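Local coordinates for mandelate racemase/muconate lactonizing enzyme family protein (Bradyrhizobium sp. ORS 278, PDB 3TOY) that belongs to the mandelate racemase/muconate lactonizing enzyme family of the enolase superfamily, pairing an N-terminal capping domain with a barrel that binds a metal ion, at residues Q250-R262 with F279-I291. Numbering follows the deposited sequence.
Sequences QENLSGHAAVRER and FAEAIAAGASDFI. With CA (calcium ion), chain I.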
loop_
_atom_site.group_PDB
_atom_site.type_symbol
_atom_site.label_atom_id
_atom_site.label_comp_id
_atom_site.label_asym_id
_atom_site.label_seq_id
_atom_site.Cartn_x
_atom_site.Cartn_y
_atom_site.Cartn_z
ATOM N N GLN A 250 -14.005 13.748 17.055
ATOM C CA GLN A 250 -13.517 12.458 17.536
ATOM C C GLN A 250 -13.869 11.300 16.592
ATOM O O GLN A 250 -13.116 10.340 16.508
ATOM C CB GLN A 250 -14.043 12.156 18.948
ATOM C CG GLN A 250 -15.587 12.201 19.119
ATOM C CD GLN A 250 -16.242 10.839 19.054
ATOM O OE1 GLN A 250 -15.593 9.825 18.773
ATOM N NE2 GLN A 250 -17.557 10.799 19.315
ATOM N N GLU A 251 -15.009 11.379 15.908
ATOM C CA GLU A 251 -15.433 10.288 15.021
ATOM C C GLU A 251 -14.608 10.278 13.735
ATOM O O GLU A 251 -14.661 9.312 12.973
ATOM C CB GLU A 251 -16.908 10.451 14.608
ATOM C CG GLU A 251 -17.902 10.493 15.777
ATOM C CD GLU A 251 -18.261 11.919 16.209
ATOM O OE1 GLU A 251 -17.433 12.836 16.018
ATOM O OE2 GLU A 251 -19.382 12.112 16.753
ATOM N N ASN A 252 -13.907 11.377 13.483
ATOM C CA ASN A 252 -13.214 11.558 12.211
ATOM C C ASN A 252 -11.802 10.979 12.348
ATOM O O ASN A 252 -10.842 11.704 12.567
ATOM C CB ASN A 252 -13.218 13.042 11.826
ATOM C CG ASN A 252 -12.752 13.297 10.382
ATOM O OD1 ASN A 252 -12.377 12.370 9.658
ATOM N ND2 ASN A 252 -12.792 14.560 9.962
ATOM N N LEU A 253 -11.709 9.651 12.288
ATOM C CA LEU A 253 -10.435 8.973 12.493
ATOM C C LEU A 253 -9.506 9.270 11.307
ATOM O O LEU A 253 -8.289 9.473 11.498
ATOM C CB LEU A 253 -10.635 7.458 12.617
ATOM C CG LEU A 253 -11.545 7.010 13.788
ATOM C CD1 LEU A 253 -11.771 5.485 13.781
ATOM C CD2 LEU A 253 -10.971 7.484 15.094
ATOM N N SER A 254 -10.066 9.226 10.099
ATOM C CA SER A 254 -9.291 9.563 8.873
ATOM C C SER A 254 -8.752 10.974 8.909
ATOM O O SER A 254 -7.607 11.222 8.515
ATOM C CB SER A 254 -10.137 9.356 7.608
ATOM O OG SER A 254 -10.414 7.961 7.468
ATOM N N GLY A 255 -9.572 11.917 9.364
ATOM C CA GLY A 255 -9.121 13.302 9.501
ATOM C C GLY A 255 -8.023 13.447 10.548
ATOM O O GLY A 255 -7.028 14.127 10.323
ATOM N N HIS A 256 -8.196 12.805 11.704
ATOM C CA HIS A 256 -7.109 12.772 12.684
ATOM C C HIS A 256 -5.818 12.228 12.059
ATOM O O HIS A 256 -4.731 12.787 12.257
ATOM C CB HIS A 256 -7.482 11.918 13.899
ATOM C CG HIS A 256 -8.201 12.676 14.985
ATOM N ND1 HIS A 256 -9.574 12.738 15.065
ATOM C CD2 HIS A 256 -7.732 13.370 16.052
ATOM C CE1 HIS A 256 -9.924 13.446 16.130
ATOM N NE2 HIS A 256 -8.824 13.858 16.735
ATOM N N ALA A 257 -5.927 11.126 11.320
ATOM C CA ALA A 257 -4.732 10.529 10.719
ATOM C C ALA A 257 -4.054 11.490 9.747
ATOM O O ALA A 257 -2.829 11.579 9.687
ATOM C CB ALA A 257 -5.110 9.199 9.992
ATOM N N ALA A 258 -4.854 12.222 8.985
ATOM C CA ALA A 258 -4.281 13.166 8.040
ATOM C C ALA A 258 -3.565 14.317 8.767
ATOM O O ALA A 258 -2.478 14.749 8.358
ATOM C CB ALA A 258 -5.364 13.690 7.117
ATOM N N VAL A 259 -4.159 14.802 9.857
ATOM C CA VAL A 259 -3.472 15.814 10.680
ATOM C C VAL A 259 -2.196 15.230 11.255
ATOM O O VAL A 259 -1.120 15.844 11.192
ATOM C CB VAL A 259 -4.387 16.330 11.812
ATOM C CG1 VAL A 259 -3.622 17.312 12.755
ATOM C CG2 VAL A 259 -5.627 17.011 11.214
ATOM N N ARG A 260 -2.298 14.029 11.812
ATOM C CA ARG A 260 -1.129 13.409 12.412
ATOM C C ARG A 260 0.027 13.294 11.419
ATOM O O ARG A 260 1.194 13.552 11.757
ATOM C CB ARG A 260 -1.493 12.016 12.886
ATOM C CG ARG A 260 -0.348 11.275 13.590
ATOM C CD ARG A 260 -0.738 9.832 13.810
ATOM N NE ARG A 260 0.376 9.068 14.361
ATOM C CZ ARG A 260 0.498 7.748 14.229
ATOM N NH1 ARG A 260 -0.412 7.067 13.560
ATOM N NH2 ARG A 260 1.533 7.109 14.760
ATOM N N GLU A 261 -0.293 12.861 10.200
ATOM C CA GLU A 261 0.736 12.690 9.163
ATOM C C GLU A 261 1.534 13.969 8.867
ATOM O O GLU A 261 2.740 13.920 8.582
ATOM C CB GLU A 261 0.106 12.117 7.878
ATOM C CG GLU A 261 -0.082 10.581 7.965
ATOM C CD GLU A 261 -1.195 10.020 7.046
ATOM O OE1 GLU A 261 -1.392 10.556 5.927
ATOM O OE2 GLU A 261 -1.864 9.029 7.445
ATOM N N ARG A 262 0.864 15.106 8.944
ATOM C CA ARG A 262 1.483 16.395 8.620
ATOM C C ARG A 262 1.987 17.138 9.859
ATOM O O ARG A 262 2.747 18.100 9.752
ATOM C CB ARG A 262 0.432 17.263 7.910
ATOM C CG ARG A 262 0.162 16.835 6.443
ATOM C CD ARG A 262 1.282 17.367 5.550
ATOM N NE ARG A 262 0.764 18.201 4.463
ATOM C CZ ARG A 262 0.829 19.532 4.433
ATOM N NH1 ARG A 262 1.411 20.212 5.423
ATOM N NH2 ARG A 262 0.315 20.190 3.402
ATOM N N PHE A 279 -11.068 1.769 19.988
ATOM C CA PHE A 279 -9.627 2.003 19.962
ATOM C C PHE A 279 -8.937 1.199 18.875
ATOM O O PHE A 279 -8.030 1.727 18.214
ATOM C CB PHE A 279 -9.009 1.762 21.343
ATOM C CG PHE A 279 -9.226 2.927 22.238
ATOM C CD1 PHE A 279 -8.307 3.948 22.258
ATOM C CD2 PHE A 279 -10.433 3.077 22.936
ATOM C CE1 PHE A 279 -8.530 5.090 23.008
ATOM C CE2 PHE A 279 -10.666 4.227 23.708
ATOM C CZ PHE A 279 -9.722 5.236 23.740
ATOM N N ALA A 280 -9.343 -0.056 18.693
ATOM C CA ALA A 280 -8.719 -0.881 17.633
ATOM C C ALA A 280 -8.878 -0.242 16.247
ATOM O O ALA A 280 -7.914 -0.203 15.462
ATOM C CB ALA A 280 -9.257 -2.338 17.618
ATOM N N GLU A 281 -10.068 0.251 15.931
ATOM C CA GLU A 281 -10.258 0.960 14.647
ATOM C C GLU A 281 -9.466 2.272 14.531
ATOM O O GLU A 281 -8.895 2.589 13.453
ATOM C CB GLU A 281 -11.741 1.212 14.341
ATOM C CG GLU A 281 -12.607 -0.075 14.224
ATOM C CD GLU A 281 -12.114 -1.076 13.161
ATOM O OE1 GLU A 281 -11.346 -0.704 12.239
ATOM O OE2 GLU A 281 -12.495 -2.261 13.253
ATOM N N ALA A 282 -9.432 3.053 15.603
ATOM C CA ALA A 282 -8.611 4.275 15.606
ATOM C C ALA A 282 -7.136 3.990 15.368
ATOM O O ALA A 282 -6.470 4.706 14.626
ATOM C CB ALA A 282 -8.795 5.067 16.920
ATOM N N ILE A 283 -6.632 2.940 15.987
ATOM C CA ILE A 283 -5.215 2.567 15.860
ATOM C C ILE A 283 -4.958 2.033 14.461
ATOM O O ILE A 283 -3.911 2.324 13.853
ATOM C CB ILE A 283 -4.811 1.543 16.943
ATOM C CG1 ILE A 283 -4.797 2.251 18.314
ATOM C CG2 ILE A 283 -3.461 0.921 16.646
ATOM C CD1 ILE A 283 -4.663 1.308 19.552
ATOM N N ALA A 284 -5.911 1.264 13.942
ATOM C CA ALA A 284 -5.794 0.729 12.594
ATOM C C ALA A 284 -5.764 1.874 11.581
ATOM O O ALA A 284 -5.071 1.796 10.601
ATOM C CB ALA A 284 -6.947 -0.209 12.276
ATOM N N ALA A 285 -6.523 2.935 11.821
ATOM C CA ALA A 285 -6.495 4.092 10.945
ATOM C C ALA A 285 -5.265 4.999 11.164
ATOM O O ALA A 285 -4.999 5.878 10.350
ATOM C CB ALA A 285 -7.779 4.896 11.093
ATOM N N GLY A 286 -4.499 4.757 12.228
ATOM C CA GLY A 286 -3.363 5.617 12.596
ATOM C C GLY A 286 -3.819 7.024 12.991
ATOM O O GLY A 286 -3.168 8.001 12.679
ATOM N N ALA A 287 -4.924 7.111 13.711
ATOM C CA ALA A 287 -5.498 8.418 14.082
ATOM C C ALA A 287 -4.578 9.321 14.947
ATOM O O ALA A 287 -4.597 10.549 14.794
ATOM C CB ALA A 287 -6.843 8.204 14.780
ATOM N N SER A 288 -3.807 8.743 15.866
ATOM C CA SER A 288 -3.050 9.577 16.814
ATOM C C SER A 288 -1.713 8.989 17.244
ATOM O O SER A 288 -1.453 7.799 17.054
ATOM C CB SER A 288 -3.916 9.859 18.041
ATOM O OG SER A 288 -4.148 8.643 18.759
ATOM N N ASP A 289 -0.850 9.848 17.798
ATOM C CA ASP A 289 0.431 9.434 18.343
ATOM C C ASP A 289 0.300 8.965 19.749
ATOM O O ASP A 289 1.017 8.055 20.150
ATOM C CB ASP A 289 1.422 10.606 18.321
ATOM C CG ASP A 289 1.641 11.114 16.918
ATOM O OD1 ASP A 289 2.209 10.344 16.121
ATOM O OD2 ASP A 289 1.228 12.238 16.586
ATOM N N PHE A 290 -0.596 9.624 20.494
ATOM C CA PHE A 290 -0.853 9.312 21.897
ATOM C C PHE A 290 -2.353 8.981 21.990
ATOM O O PHE A 290 -3.146 9.425 21.147
ATOM C CB PHE A 290 -0.633 10.571 22.767
ATOM C CG PHE A 290 0.799 11.108 22.771
ATOM C CD1 PHE A 290 1.876 10.300 22.429
ATOM C CD2 PHE A 290 1.049 12.416 23.171
ATOM C CE1 PHE A 290 3.171 10.814 22.474
ATOM C CE2 PHE A 290 2.346 12.925 23.227
ATOM C CZ PHE A 290 3.393 12.115 22.891
ATOM N N ILE A 291 -2.764 8.273 23.048
ATOM C CA ILE A 291 -4.194 8.114 23.315
ATOM C C ILE A 291 -4.447 8.413 24.793
ATOM O O ILE A 291 -3.549 8.272 25.607
ATOM C CB ILE A 291 -4.759 6.676 22.991
ATOM C CG1 ILE A 291 -4.015 5.589 23.775
ATOM C CG2 ILE A 291 -4.731 6.426 21.432
ATOM C CD1 ILE A 291 -4.628 4.218 23.595
HETATM CA CA CA I . 3.276 13.537 12.887
HETATM O O HOH W 1 -1.389 8.705 10.276
HETATM O O HOH W 2 -2.239 6.635 9.179
HETATM O O HOH W 3 4.472 12.944 11.139
HETATM O O HOH W 4 2.169 13.981 14.925
HETATM O O HOH W 5 3.285 11.164 13.790
#
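Arg-260 reaches from helix 253-262 to the turn that ends helix 275-285, joining two successive outer helices of the modified TIM barrel of the enolase superfamily. With CG anti to the backbone N (chi1 -178°) and the chain extended from there to NE, its guanidinium lies against 286-289. One carboxylate oxygen and one carbonyl oxygen sit at the edge of the flat group, near its plane. NE gives a nearly straight salt-bridge bond to Asp-289 OD1 (2.8 Å). NH1 bonds to Gly-286 O at 3.0 Å. A third, Ser-288 O, lies over the guanidinium centre, 3.4 Å from CZ. The carboxylate stands 74° from the guanidinium plane, and NE meets OD1 from above the carboxylate plane. Asp-289 OD2 also accepts from Ile-267 N, tying the acid to the neighbouring strand.

Gly-286, at positive phi, closes the helix in a Schellman motif, and its carbonyl oxygen is also approached by the CA-H of Ala-257, in a CA-H...O contact. The backbones come close here, where the residues are small: the CA atoms of Ala-257 and Ala-287 are 4.0 Å apart. Towards the start of helix 253-262, Leu-253 forks over Ala-282, its CD2 3.7 Å from Ala-282 CB, while Leu-253 CB faces Ala-285 CB.

The carbonyl oxygens of Arg-260 and Ser-263 both bind a calcium ion; water 5 links the ion to Asp-289 OD1, and water 4, 2.6 Å from Asp-289 OD2, links it to the other oxygen.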